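Local coordinates for carboxymuconolactone decarboxylase family protein (Methanocaldococcus jannaschii, PDB 3D7I), which probably works as an oxidoreductase of the peroxiredoxin kind and may take part in oxygen detoxification, at residues B[10-15]-B[25-30]; B[43-48]-B[70-75]; B[47-52]-B[77-82]; B[63-68]-B[99-104]; B[84-87]-B[93-96]. All coordinates share one frame; numbering follows the deposited sequence. Where two conformers were deposited one is given.

Contact 1. Residues B[10-15]-B[25-30]; sequences EGMKVV and IIVKLN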
# COMPACT_ATOMS: atom_id res chain seq x y z
N GLU B 10 -0.74 -21.50 -9.88
CA GLU B 10 -0.62 -21.33 -11.33
C GLU B 10 0.50 -20.38 -11.73
O GLU B 10 1.21 -20.62 -12.70
CB GLU B 10 -1.95 -20.83 -11.90
N GLY B 11 0.65 -19.30 -10.96
CA GLY B 11 1.70 -18.32 -11.20
C GLY B 11 3.05 -18.99 -11.18
O GLY B 11 3.83 -18.81 -12.12
N MSE B 12 3.31 -19.77 -10.14
CA MSE B 12 4.60 -20.47 -10.03
C MSE B 12 4.79 -21.53 -11.11
O MSE B 12 5.94 -21.76 -11.51
CB MSE B 12 4.82 -21.07 -8.64
CG MSE B 12 5.25 -20.04 -7.59
SE MSE B 12 7.00 -19.30 -8.01
CE MSE B 12 8.02 -20.80 -7.29
N LYS B 13 3.72 -22.17 -11.58
CA LYS B 13 3.87 -23.12 -12.70
C LYS B 13 4.29 -22.40 -13.99
O LYS B 13 5.06 -22.94 -14.78
CB LYS B 13 2.59 -23.94 -12.90
CG LYS B 13 2.34 -24.92 -11.72
CD LYS B 13 0.91 -25.51 -11.67
CE LYS B 13 0.40 -25.96 -12.97
NZ LYS B 13 -0.85 -26.80 -12.87
N VAL B 14 3.80 -21.17 -14.18
CA VAL B 14 4.19 -20.33 -15.33
C VAL B 14 5.69 -20.02 -15.23
O VAL B 14 6.44 -20.12 -16.21
CB VAL B 14 3.38 -18.99 -15.34
CG1 VAL B 14 3.89 -18.05 -16.44
CG2 VAL B 14 1.88 -19.27 -15.54
N VAL B 15 6.12 -19.72 -14.02
CA VAL B 15 7.54 -19.41 -13.78
C VAL B 15 8.38 -20.65 -14.06
O VAL B 15 9.42 -20.56 -14.71
CB VAL B 15 7.82 -18.87 -12.38
CG1 VAL B 15 9.33 -18.60 -12.24
CG2 VAL B 15 7.02 -17.55 -12.11
N ILE B 25 15.48 -20.91 -7.72
CA ILE B 25 15.98 -20.03 -6.67
C ILE B 25 14.80 -19.61 -5.78
O ILE B 25 14.91 -19.55 -4.56
CB ILE B 25 16.70 -18.79 -7.24
CG1 ILE B 25 17.94 -19.20 -8.03
CG2 ILE B 25 17.10 -17.85 -6.11
CD1 ILE B 25 18.42 -18.12 -9.03
N ILE B 26 13.63 -19.39 -6.41
CA ILE B 26 12.44 -19.03 -5.64
C ILE B 26 12.04 -20.17 -4.69
O ILE B 26 11.73 -19.93 -3.50
CB ILE B 26 11.23 -18.60 -6.56
CG1 ILE B 26 11.53 -17.30 -7.30
CG2 ILE B 26 9.96 -18.40 -5.73
CD1 ILE B 26 10.56 -17.05 -8.48
N VAL B 27 12.09 -21.40 -5.19
CA VAL B 27 11.78 -22.56 -4.36
C VAL B 27 12.75 -22.65 -3.16
O VAL B 27 12.32 -22.82 -2.00
CB VAL B 27 11.80 -23.85 -5.16
CG1 VAL B 27 11.85 -25.06 -4.23
CG2 VAL B 27 10.56 -23.92 -6.13
N LYS B 28 14.04 -22.49 -3.42
CA LYS B 28 15.03 -22.49 -2.33
C LYS B 28 14.75 -21.37 -1.33
O LYS B 28 14.82 -21.58 -0.14
CB LYS B 28 16.47 -22.40 -2.86
CG LYS B 28 16.93 -23.61 -3.65
N LEU B 29 14.42 -20.17 -1.82
CA LEU B 29 14.10 -19.03 -0.96
C LEU B 29 12.91 -19.38 -0.06
O LEU B 29 12.91 -19.18 1.17
CB LEU B 29 13.77 -17.79 -1.81
CG LEU B 29 13.31 -16.57 -1.02
CD1 LEU B 29 14.44 -16.07 -0.12
CD2 LEU B 29 12.83 -15.50 -1.97
N ASN B 30 11.87 -19.92 -0.70
CA ASN B 30 10.66 -20.30 0.01
C ASN B 30 10.96 -21.30 1.13
O ASN B 30 10.54 -21.15 2.28
CB ASN B 30 9.66 -20.89 -0.98
CG ASN B 30 8.39 -21.35 -0.30
OD1 ASN B 30 7.47 -20.56 -0.13
ND2 ASN B 30 8.34 -22.61 0.09
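The carbonyl O of Ile26, the residue that meets Met12 across this contact, accepts the backbone N of Asn30 at 2.8 Å, an ordinary helical bond inside helix 20-33. Between the two segments there is no hydrogen bond; what joins them is apolar. Met12, present as selenomethionine, does most of the reaching. Its chain folds at both outer torsions (chi2 -65°, chi3 -80°), which bends the terminal methyl round against the other helix: Met12 CE lies 3.5 Å from Ile26 CG2, closer than carbon pairs usually come, while SE stands 3.8 Å from the same CG2. The two side chains meet obliquely, the methionine end pressing on the gamma-methyl branch of the isoleucine. Met12 CE also touches Val27 CG2 at 4.2 Å. Further along helix 10-18, Val15 CG1 meets the other branch of Ile26, at CD1, again at 4.2 Å. The helix axes are 12.0 Å apart at closest approach and run at 136° to one another, so the backbones stay well separated and the methionine chain spans most of the interval. Tyr23 of the same chain packs on both Met12 and Val15, and Met92 of a second subunit on Met12 and Ile26. With a single tight carbon pair and no polar tie, the adhesion here is dispersive, and its apolar surface is completed by the neighbouring subunit rather than by this helical pair alone.

Contact 2. Residues B[43-48]-B[70-75]; sequences TQKLIA and KELGIT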
# COMPACT_ATOMS: atom_id res chain seq x y z
N THR B 43 3.11 -21.43 12.53
CA THR B 43 3.12 -20.04 12.97
C THR B 43 3.50 -19.09 11.84
O THR B 43 2.87 -18.06 11.65
CB THR B 43 4.06 -19.82 14.17
OG1 THR B 43 3.62 -20.64 15.26
CG2 THR B 43 4.07 -18.37 14.62
N GLN B 44 4.52 -19.45 11.08
CA GLN B 44 4.91 -18.66 9.94
C GLN B 44 3.83 -18.57 8.86
O GLN B 44 3.67 -17.52 8.26
CB GLN B 44 6.20 -19.19 9.33
CG GLN B 44 7.41 -19.00 10.18
CD GLN B 44 8.65 -19.45 9.47
OE1 GLN B 44 8.76 -20.62 9.12
NE2 GLN B 44 9.59 -18.52 9.24
N LYS B 45 3.13 -19.66 8.59
CA LYS B 45 2.04 -19.63 7.62
C LYS B 45 0.86 -18.76 8.09
O LYS B 45 0.24 -18.08 7.28
CB LYS B 45 1.55 -21.05 7.30
CG LYS B 45 2.49 -21.73 6.32
CD LYS B 45 2.32 -21.20 4.89
CE LYS B 45 3.36 -21.84 3.98
NZ LYS B 45 3.30 -21.37 2.56
N LEU B 46 0.59 -18.78 9.39
CA LEU B 46 -0.42 -17.87 9.99
C LEU B 46 -0.03 -16.40 9.81
O LEU B 46 -0.85 -15.55 9.47
CB LEU B 46 -0.65 -18.20 11.48
CG LEU B 46 -1.33 -19.56 11.76
CD1 LEU B 46 -1.28 -19.91 13.25
CD2 LEU B 46 -2.79 -19.56 11.27
N ILE B 47 1.26 -16.11 9.99
CA ILE B 47 1.79 -14.79 9.72
C ILE B 47 1.61 -14.41 8.25
O ILE B 47 1.20 -13.30 7.93
CB ILE B 47 3.28 -14.71 10.15
CG1 ILE B 47 3.41 -14.82 11.67
CG2 ILE B 47 3.95 -13.39 9.65
CD1 ILE B 47 4.84 -15.20 12.14
N ALA B 48 1.91 -15.36 7.35
CA ALA B 48 1.76 -15.12 5.91
C ALA B 48 0.31 -14.77 5.57
O ALA B 48 0.04 -13.86 4.80
CB ALA B 48 2.27 -16.34 5.09
N LYS B 70 -5.24 -27.01 3.90
CA LYS B 70 -4.99 -28.29 3.22
C LYS B 70 -3.67 -28.90 3.67
O LYS B 70 -3.63 -30.04 4.15
CB LYS B 70 -4.98 -28.10 1.70
N GLU B 71 -2.59 -28.14 3.52
CA GLU B 71 -1.24 -28.62 3.84
C GLU B 71 -0.97 -28.78 5.34
O GLU B 71 -0.44 -29.80 5.75
CB GLU B 71 -0.17 -27.72 3.22
N LEU B 72 -1.36 -27.80 6.15
CA LEU B 72 -1.01 -27.80 7.58
C LEU B 72 -2.16 -28.15 8.52
O LEU B 72 -1.96 -28.25 9.73
CB LEU B 72 -0.42 -26.43 7.97
CG LEU B 72 0.86 -25.95 7.26
CD1 LEU B 72 0.56 -25.40 5.86
CD2 LEU B 72 1.59 -24.90 8.07
N GLY B 73 -3.37 -28.30 8.01
CA GLY B 73 -4.50 -28.55 8.91
C GLY B 73 -4.89 -27.36 9.78
O GLY B 73 -5.52 -27.51 10.84
N ILE B 74 -4.53 -26.15 9.34
CA ILE B 74 -4.95 -24.93 10.05
C ILE B 74 -6.49 -24.83 9.99
O ILE B 74 -7.09 -25.17 8.97
CB ILE B 74 -4.20 -23.71 9.47
CG1 ILE B 74 -2.76 -23.69 10.02
CG2 ILE B 74 -4.95 -22.38 9.78
CD1 ILE B 74 -1.79 -22.73 9.33
N THR B 75 -7.14 -24.44 11.09
CA THR B 75 -8.62 -24.37 11.13
C THR B 75 -9.16 -23.01 10.73
O THR B 75 -8.45 -22.02 10.77
CB THR B 75 -9.21 -24.69 12.51
OG1 THR B 75 -8.77 -23.73 13.46
CG2 THR B 75 -8.84 -26.21 12.98
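Lys45 and Leu72 meet through their hydrocarbon parts, crossing at about a right angle. With CG beside the backbone N (chi1 -79°), Lys45 CG lies 3.7 Å from Leu72 CD2; the kink at chi2 (-75°) then leads the rest of the chain and its amino end away. Lys45 CB is nearly as close to that methyl, at 3.9 Å. The next residue, Leu46, faces Ile74: Leu46 CD2 lies 3.8 Å from Ile74 CD1 and 3.9 Å from Ile74 CG2, so one leucine methyl sits against both ends of the branched side chain. In Ile74, CG1 lies anti to the carbonyl carbon, which carries CD1 forward to Leu46. Between the two contact residues, Gly73 takes a positive phi of 70°, turning the backbone out of helix 58-72 while Leu72 and Ile74 both keep their CB directed at helix 41-53. Gln44 of this helix is hydrogen-bonded to Asp81 O of the fourth subunit. Thr75 then caps the next helix: its OG1 serves Glu78 N, and Glu78 OE1 returns a bond to Thr75 N. The arrangement is a glycine-ended helix followed by a capping box, a tight helix-to-helix turn anchored on a third helix of this all-helical, AhpD-like fold.

Contact 3. Residues B[47-52]-B[77-82]; sequences IAIGIV and EEIADV
Ile49 projects from helix 41-53 onto Ile79 and Val82 of helix 76-90, in a helix-helix packing of the all-helical AhpD-like fold. The segment axes cross at -51°, a value consistent with ridges-into-grooves packing of the i±4 type, and approach to 9.7 Å. Ile49 stands at about a right angle to each of its two partners. The Ile49 CG2 branch, anti to the backbone N (chi1 -68° for the CG1 branch), is the common point: it lies 4.1 Å from Ile79 CG2 and equally 4.1 Å from Val82 CG1. The longer branch passes beside Ile79 instead, with Ile49 CD1 at 4.2 Å from Ile79 CG1. These are loose, well-spaced van der Waals contacts, and no hydrogen bond crosses between the segments. Asp81, further round helix 76-90, turns to the fourth subunit, where its carboxylate accepts backbone N-H groups of Lys37, Thr38 and Leu39. The tightest approach involves a residue without a side chain. Gly50 and Val82 have CA atoms 5.8 Å apart, and a CB on Gly50 would be crowded both by Val82 and by Ile47 O; as built, Val82 CG1 rests 3.5 Å from Gly50 CA.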
# COMPACT_ATOMS: atom_id res chain seq x y z
N ILE B 47 1.26 -16.11 9.99
CA ILE B 47 1.79 -14.79 9.72
C ILE B 47 1.61 -14.41 8.25
O ILE B 47 1.20 -13.30 7.93
CB ILE B 47 3.28 -14.71 10.15
CG1 ILE B 47 3.41 -14.82 11.67
CG2 ILE B 47 3.95 -13.39 9.65
CD1 ILE B 47 4.84 -15.20 12.14
N ALA B 48 1.91 -15.36 7.35
CA ALA B 48 1.76 -15.12 5.91
C ALA B 48 0.31 -14.77 5.57
O ALA B 48 0.04 -13.86 4.80
CB ALA B 48 2.27 -16.34 5.09
N ILE B 49 -0.64 -15.50 6.16
CA ILE B 49 -2.07 -15.21 5.96
C ILE B 49 -2.37 -13.80 6.39
O ILE B 49 -3.02 -13.06 5.67
CB ILE B 49 -2.99 -16.21 6.70
CG1 ILE B 49 -2.89 -17.61 6.08
CG2 ILE B 49 -4.49 -15.77 6.64
CD1 ILE B 49 -3.38 -18.71 7.01
N GLY B 50 -1.90 -13.42 7.59
CA GLY B 50 -2.09 -12.06 8.09
C GLY B 50 -1.60 -10.99 7.14
O GLY B 50 -2.28 -10.00 6.87
N ILE B 51 -0.39 -11.18 6.62
CA ILE B 51 0.20 -10.20 5.75
C ILE B 51 -0.59 -10.07 4.46
O ILE B 51 -0.90 -8.96 4.03
CB ILE B 51 1.68 -10.52 5.43
CG1 ILE B 51 2.54 -10.35 6.70
CG2 ILE B 51 2.23 -9.61 4.30
CD1 ILE B 51 3.95 -10.91 6.62
N VAL B 52 -0.88 -11.19 3.82
CA VAL B 52 -1.62 -11.18 2.55
C VAL B 52 -3.03 -10.63 2.74
O VAL B 52 -3.55 -9.85 1.91
CB VAL B 52 -1.68 -12.60 1.96
CG1 VAL B 52 -2.50 -12.62 0.66
CG2 VAL B 52 -0.25 -13.14 1.68
N GLU B 77 -11.19 -21.41 12.57
CA GLU B 77 -11.12 -20.67 13.84
C GLU B 77 -9.73 -20.02 14.05
O GLU B 77 -9.63 -18.89 14.50
CB GLU B 77 -11.43 -21.58 15.03
CG GLU B 77 -11.56 -20.81 16.36
CD GLU B 77 -11.90 -21.72 17.55
OE1 GLU B 77 -11.44 -22.89 17.56
OE2 GLU B 77 -12.62 -21.24 18.45
N GLU B 78 -8.67 -20.74 13.71
CA GLU B 78 -7.33 -20.17 13.78
C GLU B 78 -7.16 -19.01 12.78
O GLU B 78 -6.58 -17.97 13.12
CB GLU B 78 -6.26 -21.22 13.53
CG GLU B 78 -6.16 -22.24 14.65
CD GLU B 78 -5.24 -23.43 14.33
OE1 GLU B 78 -5.12 -23.86 13.16
OE2 GLU B 78 -4.63 -23.94 15.29
N ILE B 79 -7.65 -19.20 11.56
CA ILE B 79 -7.62 -18.11 10.58
C ILE B 79 -8.41 -16.88 11.05
O ILE B 79 -7.95 -15.74 10.93
CB ILE B 79 -8.05 -18.57 9.14
CG1 ILE B 79 -7.12 -19.66 8.62
CG2 ILE B 79 -7.99 -17.39 8.16
CD1 ILE B 79 -7.63 -20.34 7.38
N ALA B 80 -9.57 -17.10 11.66
CA ALA B 80 -10.35 -16.00 12.17
C ALA B 80 -9.57 -15.20 13.21
O ALA B 80 -9.62 -13.98 13.23
CB ALA B 80 -11.67 -16.48 12.72
N ASP B 81 -8.78 -15.88 14.05
CA ASP B 81 -7.94 -15.18 15.02
C ASP B 81 -6.84 -14.35 14.36
O ASP B 81 -6.48 -13.29 14.87
CB ASP B 81 -7.29 -16.15 16.00
CG ASP B 81 -8.24 -16.67 17.08
OD1 ASP B 81 -9.32 -16.07 17.34
OD2 ASP B 81 -7.86 -17.67 17.72
N VAL B 82 -6.30 -14.83 13.24
CA VAL B 82 -5.40 -14.02 12.43
C VAL B 82 -6.13 -12.76 11.93
O VAL B 82 -5.59 -11.63 12.02
CB VAL B 82 -4.85 -14.83 11.23
CG1 VAL B 82 -4.01 -13.94 10.31
CG2 VAL B 82 -4.07 -16.11 11.71

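Contact 4. Residues B[63-68]-B[99-104]; sequences KQMKSA and MKILEK
Met65, a selenomethionine, carries this contact almost alone, laying its selenium against Ile101 and the backbone of Leu102. The apolar contacts come first. Beyond CG the chain is fully extended (chi2 -175°, chi3 179°), so the side chain acts as a straight rod from helix 58-72 whose outer part reaches helix 92-104. Met65 SE lies 4.0 Å from Ile101 CG2, the branch anti to that residue's backbone N, and 4.1 Å from Leu102 CB. Met65 SE also stands 4.0 Å from Leu102 CA, so the selenium comes to rest on the main chain as well as on side chains. All these spacings are relaxed, and none suggests strain. The CA atoms of Met65 and Leu102, the closest pair, are 7.4 Å apart, a gap that the extended chain fills.

Polar interactions do not cross between the segments but run along each helix or out of it. Glu103 N bonds to Met99 O at 2.9 Å and Ala68 N to Gln64 O at 3.0 Å, keeping both segments helical. The carbonyl of Leu102 also receives Lys76 NZ, which ties the end of helix 92-104 to the start of helix 76-90.

Around the contact, Met65 touches Ile79 and Leu83 of helix 76-90, and Leu102 shares Ile79 with it, so three helices converge here. Ile101 packs back on Glu58, Ile61 and Glu62, earlier in helix 58-72. Gln64 and Ala68 of the same helix touch helix 41-53, and Met99 faces Val15 of the fifth subunit.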
# COMPACT_ATOMS: atom_id res chain seq x y z
N LYS B 63 -5.89 -18.35 -1.71
CA LYS B 63 -4.84 -19.37 -1.91
C LYS B 63 -4.01 -19.62 -0.66
O LYS B 63 -3.72 -20.78 -0.33
CB LYS B 63 -3.91 -18.97 -3.07
N GLN B 64 -3.63 -18.56 0.06
CA GLN B 64 -2.89 -18.76 1.32
C GLN B 64 -3.76 -19.52 2.30
O GLN B 64 -3.27 -20.41 2.99
CB GLN B 64 -2.42 -17.43 1.96
CG GLN B 64 -1.02 -16.93 1.55
CD GLN B 64 0.15 -17.74 2.12
OE1 GLN B 64 0.01 -18.46 3.11
NE2 GLN B 64 1.31 -17.61 1.50
N MSE B 65 -5.04 -19.16 2.41
CA MSE B 65 -5.91 -19.79 3.36
C MSE B 65 -6.13 -21.26 3.01
O MSE B 65 -6.04 -22.14 3.88
CB MSE B 65 -7.26 -19.06 3.41
CG MSE B 65 -7.18 -17.67 4.08
SE MSE B 65 -8.93 -16.96 4.22
CE MSE B 65 -8.47 -15.30 5.10
N LYS B 66 -6.41 -21.50 1.73
CA LYS B 66 -6.69 -22.87 1.24
C LYS B 66 -5.50 -23.78 1.48
O LYS B 66 -5.65 -24.87 2.04
CB LYS B 66 -7.04 -22.85 -0.26
CG LYS B 66 -8.46 -22.44 -0.56
N SER B 67 -4.32 -23.34 1.09
CA SER B 67 -3.09 -24.11 1.27
C SER B 67 -2.80 -24.39 2.74
O SER B 67 -2.42 -25.49 3.11
CB SER B 67 -1.90 -23.41 0.62
OG SER B 67 -1.74 -22.08 1.11
N ALA B 68 -2.97 -23.38 3.59
CA ALA B 68 -2.76 -23.58 5.02
C ALA B 68 -3.67 -24.66 5.59
O ALA B 68 -3.24 -25.48 6.42
CB ALA B 68 -2.99 -22.27 5.77
N MSE B 99 -12.78 -12.05 5.92
CA MSE B 99 -13.75 -12.85 6.63
C MSE B 99 -14.69 -13.50 5.64
O MSE B 99 -15.04 -14.67 5.81
CB MSE B 99 -14.57 -12.04 7.65
CG MSE B 99 -13.95 -11.88 8.98
SE MSE B 99 -13.73 -13.56 10.01
CE MSE B 99 -14.71 -14.40 9.39
N LYS B 100 -15.11 -12.76 4.62
CA LYS B 100 -15.99 -13.31 3.58
C LYS B 100 -15.35 -14.46 2.79
O LYS B 100 -16.00 -15.47 2.48
CB LYS B 100 -16.45 -12.20 2.64
CG LYS B 100 -17.36 -12.69 1.49
N ILE B 101 -14.08 -14.29 2.46
CA ILE B 101 -13.30 -15.33 1.80
C ILE B 101 -13.20 -16.57 2.69
O ILE B 101 -13.42 -17.70 2.22
CB ILE B 101 -11.90 -14.83 1.42
CG1 ILE B 101 -11.97 -13.71 0.36
CG2 ILE B 101 -11.03 -15.98 0.91
CD1 ILE B 101 -10.64 -12.96 0.17
N LEU B 102 -12.91 -16.37 3.97
CA LEU B 102 -12.80 -17.48 4.93
C LEU B 102 -14.11 -18.24 5.03
O LEU B 102 -14.11 -19.48 5.05
CB LEU B 102 -12.40 -16.97 6.33
CG LEU B 102 -12.27 -18.01 7.44
CD1 LEU B 102 -11.24 -19.12 7.09
CD2 LEU B 102 -11.88 -17.30 8.71
N GLU B 103 -15.22 -17.50 5.09
CA GLU B 103 -16.55 -18.07 5.19
C GLU B 103 -16.86 -18.97 3.99
O GLU B 103 -17.44 -20.04 4.16
CB GLU B 103 -17.60 -16.96 5.27
CG GLU B 103 -17.57 -16.19 6.58
CD GLU B 103 -18.27 -14.82 6.51
OE1 GLU B 103 -19.01 -14.56 5.53
OE2 GLU B 103 -18.07 -14.02 7.46
N LYS B 104 -16.46 -18.54 2.80
CA LYS B 104 -16.78 -19.27 1.57
C LYS B 104 -15.86 -20.48 1.33
O LYS B 104 -16.13 -21.33 0.48
CB LYS B 104 -16.74 -18.32 0.35
CG LYS B 104 -17.82 -17.25 0.33

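Contact 5. Residues B[84-87]-B[93-96]; sequences RVVL and PAFT. With SO4 (sulfate ion), chain E.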
# COMPACT_ATOMS: atom_id res chain seq x y z
N ARG B 84 -8.57 -11.15 13.25
CA ARG B 84 -8.76 -10.15 14.33
C ARG B 84 -7.60 -9.16 14.32
O ARG B 84 -7.77 -7.94 14.40
CB ARG B 84 -8.86 -10.86 15.68
CG ARG B 84 -10.09 -11.73 15.84
CD ARG B 84 -10.01 -12.60 17.07
NE ARG B 84 -10.65 -11.98 18.21
CZ ARG B 84 -11.89 -12.21 18.62
NH1 ARG B 84 -12.72 -13.05 18.02
NH2 ARG B 84 -12.32 -11.58 19.65
N VAL B 85 -6.40 -9.68 14.15
CA VAL B 85 -5.20 -8.85 14.05
C VAL B 85 -5.18 -8.00 12.78
O VAL B 85 -4.80 -6.84 12.82
CB VAL B 85 -3.91 -9.69 14.16
CG1 VAL B 85 -2.65 -8.77 14.24
CG2 VAL B 85 -3.98 -10.60 15.41
N VAL B 86 -5.61 -8.57 11.64
CA VAL B 86 -5.80 -7.77 10.42
C VAL B 86 -6.71 -6.57 10.66
O VAL B 86 -6.40 -5.49 10.21
CB VAL B 86 -6.32 -8.64 9.25
CG1 VAL B 86 -6.65 -7.80 8.02
CG2 VAL B 86 -5.26 -9.70 8.90
N LEU B 87 -7.84 -6.76 11.35
CA LEU B 87 -8.72 -5.64 11.65
C LEU B 87 -7.97 -4.54 12.39
O LEU B 87 -8.03 -3.38 12.01
CB LEU B 87 -9.91 -6.09 12.49
CG LEU B 87 -10.84 -5.02 13.05
CD1 LEU B 87 -11.48 -4.22 11.95
CD2 LEU B 87 -11.90 -5.72 13.94
N PRO B 93 -12.15 -2.61 5.91
CA PRO B 93 -12.21 -3.21 4.56
C PRO B 93 -11.44 -4.52 4.41
O PRO B 93 -11.95 -5.51 3.85
CB PRO B 93 -11.65 -2.10 3.66
CG PRO B 93 -11.98 -0.85 4.40
CD PRO B 93 -11.78 -1.19 5.85
N ALA B 94 -10.21 -4.56 4.92
CA ALA B 94 -9.41 -5.76 4.80
C ALA B 94 -10.01 -6.91 5.62
O ALA B 94 -10.05 -8.07 5.17
CB ALA B 94 -7.97 -5.46 5.29
N PHE B 95 -10.45 -6.58 6.83
CA PHE B 95 -11.06 -7.56 7.72
C PHE B 95 -12.31 -8.19 7.07
O PHE B 95 -12.45 -9.43 7.04
CB PHE B 95 -11.49 -6.87 9.01
CG PHE B 95 -12.24 -7.80 9.96
CD1 PHE B 95 -11.58 -8.84 10.57
CD2 PHE B 95 -13.59 -7.61 10.23
CE1 PHE B 95 -12.24 -9.69 11.46
CE2 PHE B 95 -14.26 -8.47 11.11
CZ PHE B 95 -13.60 -9.51 11.71
N THR B 96 -13.21 -7.35 6.57
CA THR B 96 -14.49 -7.88 6.09
C THR B 96 -14.28 -8.68 4.80
O THR B 96 -14.90 -9.73 4.63
CB THR B 96 -15.54 -6.76 5.91
OG1 THR B 96 -15.04 -5.83 4.96
CG2 THR B 96 -15.80 -6.03 7.21
S SO4 E . -15.72 -13.18 20.44
O1 SO4 E . -15.60 -12.17 19.46
O2 SO4 E . -14.80 -12.88 21.54
O3 SO4 E . -17.10 -13.27 20.98
O4 SO4 E . -15.39 -14.44 19.80
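A helical hairpin, helix 76-90 folded back on helix 92-104, brings Leu87 and Val86 against Phe95 and Ala94, and its Arg84 reaches a sulfate site between subunits. Leu87 crosses the phenylalanine obliquely: Leu87 CB lies 3.7 Å from Phe95 CD1, and CD2 stands over one face of the ring. The ring edge is turned to the backbone of the preceding turn, with Phe95 CE1 4.3 Å from Arg84 N. Beside them Val86 CG1 touches Ala94 CB at 3.8 Å.

Arg84 bends at chi3 (94°) and presents the guanidinium edge to the anion, with the sulfur in its plane. The grip is fourfold but weak: Arg84 NH1 and NH2 both reach sulfate O1, each at 3.3 Å, with N-H...O angles of 147° and 148°, and O4 and O2 take one longer bond apiece. The sulfate, probably from crystallisation, also accepts Asp21 N and Leu22 N of the fifth subunit, while Arg84 NH2 bonds to Thr32 O of the fourth. Were Arg84 an alanine, the sulfate would probably lose these four weak bonds and Thr32 O of the fourth subunit this donor. Apolar packing thus holds the hairpin, while the arginine charge is used at the junction of three subunits.

Contact 1 comes first along the chain and stands apart, its centre 19 to 28 Å from the others, joining helices 10-18 and 20-33. The remaining four lie in one bundle. Contacts 2 and 3 both start from helix 41-53, with centres 8 Å apart, and meet helix 58-72 and helix 76-90 in turn. Contact 4, 9 Å from contact 3 and 11 Å from contact 2, alternates with both in sequence and brings in helix 92-104. Contact 5, its centre 10 Å from that of contact 3, joins the last two helices. Thus helices 41-53 to 92-104 form a compact core, while the N-terminal pair extends toward neighbouring subunits of the six-chain assembly.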